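Local coordinates for ATP phosphoribosyltransferase (Methanobacterium thermoautotrophicum, PDB 2VD3), which probably catalyses the first step of histidine biosynthesis, condensing ATP with 5-phosphoribose 1-diphosphate, and is inhibited by histidine, at residues L23-V28 with P283-I288; I85-K90 with G206-I211; G215-M220 with I279-I284. One frame throughout, in Å; residues are numbered along the deposited sequence.

Contact 1: L23-V28 with P283-I288; sequences LENAGV and PIERII. With MG (magnesium ion), chain L.
Arg286 lays its guanidinium face-on over the peptide linking Ala26 to Gly27, the closely packed half of the contact. The carbonyl carbon Ala26 C lies over the centre of the group, 3.8 Å above its plane, while Gly27 N sits nearer the rim. A bend at chi3 (-104°) turns the otherwise extended arginine chain so that a face, not the tip, meets the backbone. Just beside it, Asn25 O approaches obliquely, 2.9 Å from Arg286 NE. Glu285 helps to set the rotation of the group: Arg286 NH2 donates to Glu285 OE2 over 2.8 Å, close to the guanidinium plane and on the syn side of the carboxylate, though 33° out of the carboxylate's own plane. The same OE2 is 3.2 Å from Asn25 O, an approach of two acceptors that the adjacent positive charge probably offsets.

The backbone under the arginine is the C-terminal end of helix 16-25, closed by a Schellman motif in which Val28 N reaches back to Leu23 O (2.7 Å) and Gly27 N to Glu24 O (3.2 Å). Gly27 has positive phi, and a CB there would press on the preceding carbonyl oxygen and come 3.5 Å from Arg286 NH1.

Packing is slacker around Asn25 and Glu285, both partly exposed. Their side chains meet through carbons, Asn25 CB against Glu285 CG at 3.9 Å, with the amide and carboxylate planes about 30° apart. Glu24 turns off this side, and its OE1 binds a magnesium ion. The stronger partner of Glu285 is Arg217 of the second subunit, while Glu261 of that subunit forms a salt bridge with Arg286. Residues 286-288 also pair with a strand of the second subunit, carrying the sheet across the interface.

Contact 2: I85-K90 with G206-I211; sequences ILEDLK and GIRGVI
Ile211, the residue most covered here, sets its CD1 methyl against both Asp88 O (3.3 Å) and Leu89 CD2 (3.4 Å). Its chi1 of -73° leaves the other branch, CG2, anti to the backbone N and turned to Lys90, whose CD rests on it at 3.3 Å. Lys90 runs past this methyl to the helix backbone, where NZ donates to Ile211 O over 3.0 Å, tilted from the carbonyl plane, and also forms a salt bridge with Glu214. An Asx turn, Lys90 N to Asp88 OD1, shapes the chain here.

Glu87, second in buried surface, points toward the helix and crosses Arg208 at about a right angle. Its OE2 lies against Arg208 CD and 3.1 Å from Arg208 NE, but well out of the guanidinium plane, a purely electrostatic pair; the stronger partners are Arg204 for Glu87 and Asp212 for Arg208. Leu89, at about a right angle to Ile211, reaches Ile207 CG2 with its CD2 at 3.6 Å.

Helix 197-212 packs beside the end of strand 84-88, whose residues Leu86 and Glu87 form a classic beta bulge opposite Leu186 of strand 173-188. Leu89 also meets Leu22 of helix 16-25 and Ile70 of strand 68-72.

Contact 3: G215-M220 with I279-I284; sequences GKRLVM and ILVVPI. With HIS (histidine), chain C.
Strands 216-220 and 279-283 run antiparallel, their axes 4.7 Å apart at closest approach and 157° between their directions, with the hydrogen-bonded pairs Leu218-Val282 and Met220-Leu280 separated by the non-hydrogen-bonded pair Val219-Val281. Two nearly straight bonds join each hydrogen-bonded pair. The Leu280 N to Met220 O bond is 2.7 Å long and lies in the carbonyl plane, and Met220 O also receives a CA-H...O contact from Ile279.

Leu218, Met220, Leu280 and Val282 occupy one face of the sheet. With CG anti to the carbonyl carbon (chi1 -57°) and chi2 extended, Met220 brings SD to 3.6 Å from Val282 CG2 and 4.0 Å from Leu280 CD1. Beyond them lies the imidazole of a bound histidine: Met220 CB is 3.7 Å from its CE1, and Leu280 CG is 3.8 Å from its NE2. Replacing Leu280 by an alanine would probably open a gap beside the ligand's ring and take away a hydrophobic neighbour of the Met220 sulfur. Ile284 brings CD1 alongside the Leu218 backbone, 3.8 Å from Leu218 CB. Val219 and Val281 point to the opposite face, where Val281 CG1 presses on Arg217 CB at 3.4 Å; the charged end of Arg217 leads on to Glu285 of the third subunit.

The ligand's polar groups are held by Asn222 and Asp278 of this chain and by Met238, Thr239, Gly240 and Thr242 of the third subunit, so the inhibitor sits at a subunit interface. With its beta-alpha-beta-beta-alpha-beta order, the C-terminal region has a ferredoxin-like topology, in line with its GlnB-like family. Strand 216-224 lies between strands 252-260 and 279-283; the latter is outermost within the chain, but residues 279-281 pair with a strand of the third subunit, extending the sheet.

Overall arrangement
Contacts 1 and 2, 11 Å apart between centres, meet at helix 197-212, which carries one side of contact 2 and touches both segments of contact 1: Ile287 N probably donates to Gly209 O (3.0 Å). Contact 3 shares Pro283 and Ile284 with contact 1, at a centre distance of 15 Å. Contacts 2 and 3 are 21 Å apart, joined by the short link from helix 197-212 to strand 216-224. The chain's tail ties the regulatory C-terminal sheet to the N-terminal part. Histidine lies against contact 3, whereas the Arg286 side chain of contact 1 is about 12 Å from a bound histidine and the Ile207 side chain of contact 2 about 13 Å from a magnesium ion.

Contact 1: L23-V28 with P283-I288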
loop_
_atom_site.group_PDB
_atom_site.type_symbol
_atom_site.label_atom_id
_atom_site.label_comp_id
_atom_site.label_asym_id
_atom_site.label_seq_id
_atom_site.Cartn_x
_atom_site.Cartn_y
_atom_site.Cartn_z
ATOM N N LEU A 23 21.592 -8.489 -13.961
ATOM C CA LEU A 23 21.301 -9.638 -14.822
ATOM C C LEU A 23 20.845 -9.192 -16.224
ATOM O O LEU A 23 21.304 -9.727 -17.236
ATOM C CB LEU A 23 20.257 -10.555 -14.167
ATOM C CG LEU A 23 20.707 -11.328 -12.914
ATOM C CD1 LEU A 23 19.523 -11.994 -12.211
ATOM C CD2 LEU A 23 21.773 -12.361 -13.241
ATOM N N GLU A 24 19.944 -8.209 -16.263
ATOM C CA GLU A 24 19.530 -7.563 -17.496
ATOM C C GLU A 24 20.743 -7.118 -18.322
ATOM O O GLU A 24 20.865 -7.476 -19.496
ATOM C CB GLU A 24 18.618 -6.376 -17.170
ATOM C CG GLU A 24 18.351 -5.405 -18.320
ATOM C CD GLU A 24 17.338 -5.920 -19.315
ATOM O OE1 GLU A 24 16.962 -7.111 -19.233
ATOM O OE2 GLU A 24 16.917 -5.126 -20.195
ATOM N N ASN A 25 21.649 -6.367 -17.699
ATOM C CA ASN A 25 22.844 -5.894 -18.393
ATOM C C ASN A 25 23.826 -7.001 -18.799
ATOM O O ASN A 25 24.632 -6.821 -19.724
ATOM C CB ASN A 25 23.545 -4.794 -17.579
ATOM C CG ASN A 25 22.739 -3.493 -17.528
ATOM O OD1 ASN A 25 21.546 -3.475 -17.812
ATOM N ND2 ASN A 25 23.394 -2.409 -17.164
ATOM N N ALA A 26 23.742 -8.139 -18.108
ATOM C CA ALA A 26 24.604 -9.299 -18.350
ATOM C C ALA A 26 24.071 -10.198 -19.475
ATOM O O ALA A 26 24.680 -11.219 -19.802
ATOM C CB ALA A 26 24.769 -10.108 -17.061
ATOM N N GLY A 27 22.936 -9.812 -20.049
ATOM C CA GLY A 27 22.265 -10.596 -21.087
ATOM C C GLY A 27 21.307 -11.649 -20.552
ATOM O O GLY A 27 20.829 -12.503 -21.305
ATOM N N VAL A 28 21.025 -11.576 -19.250
ATOM C CA VAL A 28 20.211 -12.571 -18.558
ATOM C C VAL A 28 19.034 -11.895 -17.858
ATOM O O VAL A 28 18.714 -12.201 -16.712
ATOM C CB VAL A 28 21.081 -13.419 -17.552
ATOM C CG1 VAL A 28 20.241 -14.449 -16.818
ATOM C CG2 VAL A 28 22.213 -14.127 -18.288
ATOM N N PRO A 283 27.106 5.082 -23.429
ATOM C CA PRO A 283 27.195 4.058 -22.392
ATOM C C PRO A 283 27.853 2.765 -22.881
ATOM O O PRO A 283 27.756 2.417 -24.069
ATOM C CB PRO A 283 25.730 3.786 -22.041
ATOM C CG PRO A 283 24.985 4.107 -23.291
ATOM C CD PRO A 283 25.725 5.259 -23.914
ATOM N N ILE A 284 28.524 2.078 -21.958
ATOM C CA ILE A 284 29.085 0.762 -22.215
ATOM C C ILE A 284 28.424 -0.233 -21.260
ATOM O O ILE A 284 28.457 -0.042 -20.045
ATOM C CB ILE A 284 30.632 0.746 -22.021
ATOM C CG1 ILE A 284 31.308 1.741 -22.979
ATOM C CG2 ILE A 284 31.187 -0.666 -22.223
ATOM C CD1 ILE A 284 32.816 1.941 -22.739
ATOM N N GLU A 285 27.838 -1.297 -21.799
ATOM C CA GLU A 285 27.156 -2.281 -20.962
ATOM C C GLU A 285 28.114 -3.274 -20.282
ATOM O O GLU A 285 27.974 -3.582 -19.100
ATOM C CB GLU A 285 26.091 -3.011 -21.780
ATOM C CG GLU A 285 24.994 -3.639 -20.954
ATOM C CD GLU A 285 23.964 -4.338 -21.814
ATOM O OE1 GLU A 285 22.782 -3.937 -21.770
ATOM O OE2 GLU A 285 24.331 -5.281 -22.542
ATOM N N ARG A 286 29.084 -3.773 -21.036
ATOM C CA ARG A 286 30.015 -4.798 -20.546
ATOM C C ARG A 286 31.406 -4.509 -21.064
ATOM O O ARG A 286 31.576 -4.162 -22.238
ATOM C CB ARG A 286 29.611 -6.176 -21.051
ATOM C CG ARG A 286 28.522 -6.853 -20.278
ATOM C CD ARG A 286 27.913 -8.015 -21.063
ATOM N NE ARG A 286 26.609 -7.673 -21.616
ATOM C CZ ARG A 286 25.872 -8.478 -22.379
ATOM N NH1 ARG A 286 26.295 -9.700 -22.704
ATOM N NH2 ARG A 286 24.694 -8.062 -22.820
ATOM N N ILE A 287 32.401 -4.658 -20.192
ATOM C CA ILE A 287 33.797 -4.644 -20.615
ATOM C C ILE A 287 34.457 -5.972 -20.252
ATOM O O ILE A 287 34.281 -6.475 -19.142
ATOM C CB ILE A 287 34.584 -3.453 -19.994
ATOM C CG1 ILE A 287 33.912 -2.134 -20.361
ATOM C CG2 ILE A 287 36.056 -3.470 -20.448
ATOM C CD1 ILE A 287 34.596 -0.909 -19.799
ATOM N N ILE A 288 35.193 -6.543 -21.202
ATOM C CA ILE A 288 35.997 -7.741 -20.956
ATOM C C ILE A 288 37.426 -7.441 -21.410
ATOM O O ILE A 288 37.703 -7.419 -22.612
ATOM C CB ILE A 288 35.463 -8.988 -21.711
ATOM C CG1 ILE A 288 33.920 -9.003 -21.771
ATOM C CG2 ILE A 288 36.080 -10.297 -21.123
ATOM C CD1 ILE A 288 33.234 -9.633 -20.570
HETATM MG MG MG L . 15.528 -8.565 -20.666
#

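Contact 2: I85-K90 with G206-I211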
loop_
_atom_site.group_PDB
_atom_site.type_symbol
_atom_site.label_atom_id
_atom_site.label_comp_id
_atom_site.label_asym_id
_atom_site.label_seq_id
_atom_site.Cartn_x
_atom_site.Cartn_y
_atom_site.Cartn_z
ATOM N N ILE A 85 31.843 -17.916 -2.549
ATOM C CA ILE A 85 31.686 -16.539 -3.048
ATOM C C ILE A 85 32.392 -16.425 -4.399
ATOM O O ILE A 85 33.593 -16.648 -4.486
ATOM C CB ILE A 85 32.240 -15.462 -2.053
ATOM C CG1 ILE A 85 31.455 -15.470 -0.737
ATOM C CG2 ILE A 85 32.197 -14.058 -2.676
ATOM C CD1 ILE A 85 32.121 -14.670 0.385
ATOM N N LEU A 86 31.639 -16.075 -5.442
ATOM C CA LEU A 86 32.173 -15.978 -6.806
ATOM C C LEU A 86 32.674 -14.589 -7.207
ATOM O O LEU A 86 33.734 -14.471 -7.827
ATOM C CB LEU A 86 31.141 -16.471 -7.827
ATOM C CG LEU A 86 30.796 -17.976 -7.808
ATOM C CD1 LEU A 86 29.942 -18.333 -9.011
ATOM C CD2 LEU A 86 32.064 -18.851 -7.751
ATOM N N GLU A 87 31.904 -13.551 -6.871
ATOM C CA GLU A 87 32.212 -12.170 -7.252
ATOM C C GLU A 87 31.673 -11.203 -6.228
ATOM O O GLU A 87 30.619 -11.442 -5.636
ATOM C CB GLU A 87 31.561 -11.797 -8.593
ATOM C CG GLU A 87 31.973 -12.613 -9.800
ATOM C CD GLU A 87 33.443 -12.478 -10.130
ATOM O OE1 GLU A 87 34.025 -13.471 -10.591
ATOM O OE2 GLU A 87 34.015 -11.389 -9.941
ATOM N N ASP A 88 32.384 -10.103 -6.022
ATOM C CA ASP A 88 31.797 -8.975 -5.327
ATOM C C ASP A 88 31.071 -8.147 -6.376
ATOM O O ASP A 88 31.598 -7.926 -7.467
ATOM C CB ASP A 88 32.849 -8.147 -4.602
ATOM C CG ASP A 88 32.253 -6.924 -3.933
ATOM O OD1 ASP A 88 31.921 -5.967 -4.657
ATOM O OD2 ASP A 88 32.103 -6.918 -2.692
ATOM N N LEU A 89 29.860 -7.697 -6.049
ATOM C CA LEU A 89 29.002 -7.033 -7.039
ATOM C C LEU A 89 28.996 -5.505 -6.987
ATOM O O LEU A 89 28.302 -4.857 -7.773
ATOM C CB LEU A 89 27.584 -7.607 -6.991
ATOM C CG LEU A 89 27.532 -9.108 -7.277
ATOM C CD1 LEU A 89 26.140 -9.662 -7.044
ATOM C CD2 LEU A 89 28.033 -9.431 -8.680
ATOM N N LYS A 90 29.774 -4.948 -6.059
ATOM C CA LYS A 90 30.092 -3.518 -6.002
ATOM C C LYS A 90 28.917 -2.582 -5.754
ATOM O O LYS A 90 29.000 -1.391 -6.028
ATOM C CB LYS A 90 30.902 -3.077 -7.233
ATOM C CG LYS A 90 32.397 -3.324 -7.080
ATOM C CD LYS A 90 33.140 -3.279 -8.410
ATOM C CE LYS A 90 33.365 -1.856 -8.906
ATOM N NZ LYS A 90 33.618 -1.825 -10.384
ATOM N N GLY A 206 29.381 -12.789 -17.833
ATOM C CA GLY A 206 28.391 -11.764 -18.183
ATOM C C GLY A 206 28.286 -10.719 -17.097
ATOM O O GLY A 206 28.412 -9.517 -17.358
ATOM N N ILE A 207 28.067 -11.190 -15.872
ATOM C CA ILE A 207 28.021 -10.354 -14.671
ATOM C C ILE A 207 29.356 -9.640 -14.396
ATOM O O ILE A 207 29.380 -8.421 -14.161
ATOM C CB ILE A 207 27.559 -11.185 -13.440
ATOM C CG1 ILE A 207 26.028 -11.289 -13.423
ATOM C CG2 ILE A 207 28.097 -10.598 -12.132
ATOM C CD1 ILE A 207 25.469 -12.322 -12.471
ATOM N N ARG A 208 30.460 -10.386 -14.441
ATOM C CA ARG A 208 31.782 -9.796 -14.190
ATOM C C ARG A 208 32.035 -8.659 -15.171
ATOM O O ARG A 208 32.520 -7.601 -14.777
ATOM C CB ARG A 208 32.893 -10.857 -14.231
ATOM C CG ARG A 208 34.267 -10.424 -13.673
ATOM C CD ARG A 208 34.142 -9.434 -12.498
ATOM N NE ARG A 208 35.385 -9.256 -11.741
ATOM C CZ ARG A 208 35.761 -8.113 -11.163
ATOM N NH1 ARG A 208 36.898 -8.051 -10.491
ATOM N NH2 ARG A 208 35.009 -7.025 -11.265
ATOM N N GLY A 209 31.656 -8.875 -16.431
ATOM C CA GLY A 209 31.684 -7.849 -17.474
ATOM C C GLY A 209 30.921 -6.560 -17.182
ATOM O O GLY A 209 31.395 -5.475 -17.511
ATOM N N VAL A 210 29.745 -6.670 -16.571
ATOM C CA VAL A 210 28.944 -5.495 -16.196
ATOM C C VAL A 210 29.608 -4.710 -15.063
ATOM O O VAL A 210 29.523 -3.481 -15.022
ATOM C CB VAL A 210 27.492 -5.889 -15.810
ATOM C CG1 VAL A 210 26.734 -4.731 -15.169
ATOM C CG2 VAL A 210 26.748 -6.385 -17.036
ATOM N N ILE A 211 30.275 -5.423 -14.158
ATOM C CA ILE A 211 30.944 -4.800 -13.021
ATOM C C ILE A 211 32.171 -4.011 -13.450
ATOM O O ILE A 211 32.470 -2.956 -12.884
ATOM C CB ILE A 211 31.342 -5.849 -11.956
ATOM C CG1 ILE A 211 30.099 -6.330 -11.203
ATOM C CG2 ILE A 211 32.345 -5.270 -10.963
ATOM C CD1 ILE A 211 30.314 -7.634 -10.538
#

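Contact 3: G215-M220 with I279-I284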
loop_
_atom_site.group_PDB
_atom_site.type_symbol
_atom_site.label_atom_id
_atom_site.label_comp_id
_atom_site.label_asym_id
_atom_site.label_seq_id
_atom_site.Cartn_x
_atom_site.Cartn_y
_atom_site.Cartn_z
ATOM N N GLY A 215 31.478 2.944 -14.060
ATOM C CA GLY A 215 32.262 4.167 -14.135
ATOM C C GLY A 215 33.114 4.239 -15.387
ATOM O O GLY A 215 34.096 4.985 -15.429
ATOM N N LYS A 216 32.763 3.457 -16.406
ATOM C CA LYS A 216 33.493 3.505 -17.671
ATOM C C LYS A 216 32.541 3.874 -18.795
ATOM O O LYS A 216 31.544 3.186 -19.023
ATOM C CB LYS A 216 34.164 2.156 -17.984
ATOM C CG LYS A 216 35.002 1.558 -16.863
ATOM C CD LYS A 216 36.254 2.368 -16.622
ATOM C CE LYS A 216 37.248 1.587 -15.811
ATOM N NZ LYS A 216 38.097 2.510 -15.025
ATOM N N ARG A 217 32.845 4.954 -19.501
ATOM C CA ARG A 217 32.021 5.365 -20.633
ATOM C C ARG A 217 32.890 5.446 -21.880
ATOM O O ARG A 217 34.118 5.541 -21.772
ATOM C CB ARG A 217 31.353 6.721 -20.366
ATOM C CG ARG A 217 30.437 6.806 -19.151
ATOM C CD ARG A 217 29.221 5.887 -19.253
ATOM N NE ARG A 217 28.113 6.373 -18.428
ATOM C CZ ARG A 217 27.957 6.133 -17.125
ATOM N NH1 ARG A 217 26.910 6.643 -16.481
ATOM N NH2 ARG A 217 28.835 5.390 -16.463
ATOM N N LEU A 218 32.256 5.400 -23.054
ATOM C CA LEU A 218 32.954 5.595 -24.332
ATOM C C LEU A 218 32.791 7.044 -24.808
ATOM O O LEU A 218 31.688 7.462 -25.192
ATOM C CB LEU A 218 32.452 4.608 -25.400
ATOM C CG LEU A 218 33.017 4.705 -26.826
ATOM C CD1 LEU A 218 34.427 4.180 -26.903
ATOM C CD2 LEU A 218 32.123 3.961 -27.820
ATOM N N VAL A 219 33.896 7.789 -24.788
ATOM C CA VAL A 219 33.890 9.207 -25.134
ATOM C C VAL A 219 34.309 9.433 -26.589
ATOM O O VAL A 219 35.355 8.956 -27.017
ATOM C CB VAL A 219 34.765 10.030 -24.152
ATOM C CG1 VAL A 219 34.873 11.497 -24.583
ATOM C CG2 VAL A 219 34.189 9.935 -22.752
ATOM N N MET A 220 33.469 10.156 -27.333
ATOM C CA MET A 220 33.703 10.458 -28.750
ATOM C C MET A 220 33.737 11.967 -28.982
ATOM O O MET A 220 32.995 12.715 -28.343
ATOM C CB MET A 220 32.599 9.864 -29.632
ATOM C CG MET A 220 32.394 8.376 -29.507
ATOM S SD MET A 220 30.797 7.841 -30.147
ATOM C CE MET A 220 31.115 7.651 -31.896
ATOM N N ILE A 279 31.413 16.608 -28.093
ATOM C CA ILE A 279 31.831 15.547 -27.190
ATOM C C ILE A 279 30.640 14.700 -26.743
ATOM O O ILE A 279 29.685 15.205 -26.145
ATOM C CB ILE A 279 32.610 16.083 -25.975
ATOM C CG1 ILE A 279 33.742 17.012 -26.438
ATOM C CG2 ILE A 279 33.164 14.918 -25.156
ATOM C CD1 ILE A 279 34.344 17.852 -25.321
ATOM N N LEU A 280 30.716 13.413 -27.058
ATOM C CA LEU A 280 29.658 12.476 -26.749
ATOM C C LEU A 280 30.152 11.521 -25.699
ATOM O O LEU A 280 31.318 11.082 -25.723
ATOM C CB LEU A 280 29.245 11.673 -27.989
ATOM C CG LEU A 280 29.192 12.339 -29.366
ATOM C CD1 LEU A 280 28.759 11.318 -30.384
ATOM C CD2 LEU A 280 28.280 13.575 -29.385
ATOM N N VAL A 281 29.258 11.207 -24.770
ATOM C CA VAL A 281 29.511 10.177 -23.788
ATOM C C VAL A 281 28.475 9.103 -24.040
ATOM O O VAL A 281 27.284 9.342 -23.877
ATOM C CB VAL A 281 29.436 10.722 -22.345
ATOM C CG1 VAL A 281 29.864 9.649 -21.354
ATOM C CG2 VAL A 281 30.332 11.965 -22.186
ATOM N N VAL A 282 28.947 7.936 -24.481
ATOM C CA VAL A 282 28.101 6.816 -24.893
ATOM C C VAL A 282 28.228 5.719 -23.822
ATOM O O VAL A 282 29.337 5.449 -23.358
ATOM C CB VAL A 282 28.568 6.264 -26.277
ATOM C CG1 VAL A 282 27.672 5.142 -26.771
ATOM C CG2 VAL A 282 28.630 7.364 -27.315
ATOM N N PRO A 283 27.106 5.082 -23.429
ATOM C CA PRO A 283 27.195 4.058 -22.392
ATOM C C PRO A 283 27.853 2.765 -22.881
ATOM O O PRO A 283 27.756 2.417 -24.069
ATOM C CB PRO A 283 25.730 3.786 -22.041
ATOM C CG PRO A 283 24.985 4.107 -23.291
ATOM C CD PRO A 283 25.725 5.259 -23.914
ATOM N N ILE A 284 28.524 2.078 -21.958
ATOM C CA ILE A 284 29.085 0.762 -22.215
ATOM C C ILE A 284 28.424 -0.233 -21.260
ATOM O O ILE A 284 28.457 -0.042 -20.045
ATOM C CB ILE A 284 30.632 0.746 -22.021
ATOM C CG1 ILE A 284 31.308 1.741 -22.979
ATOM C CG2 ILE A 284 31.187 -0.666 -22.223
ATOM C CD1 ILE A 284 32.816 1.941 -22.739
HETATM N N HIS C . 31.219 12.766 -36.648
HETATM C CA HIS C . 29.800 12.542 -36.214
HETATM C C HIS C . 29.072 13.861 -35.993
HETATM O O HIS C . 27.851 13.886 -35.850
HETATM C CB HIS C . 29.748 11.702 -34.934
HETATM C CG HIS C . 30.560 12.264 -33.807
HETATM N ND1 HIS C . 31.675 11.627 -33.302
HETATM C CD2 HIS C . 30.420 13.402 -33.088
HETATM C CE1 HIS C . 32.187 12.351 -32.322
HETATM N NE2 HIS C . 31.445 13.436 -32.175
HETATM O OXT HIS C . 29.686 14.935 -35.944
#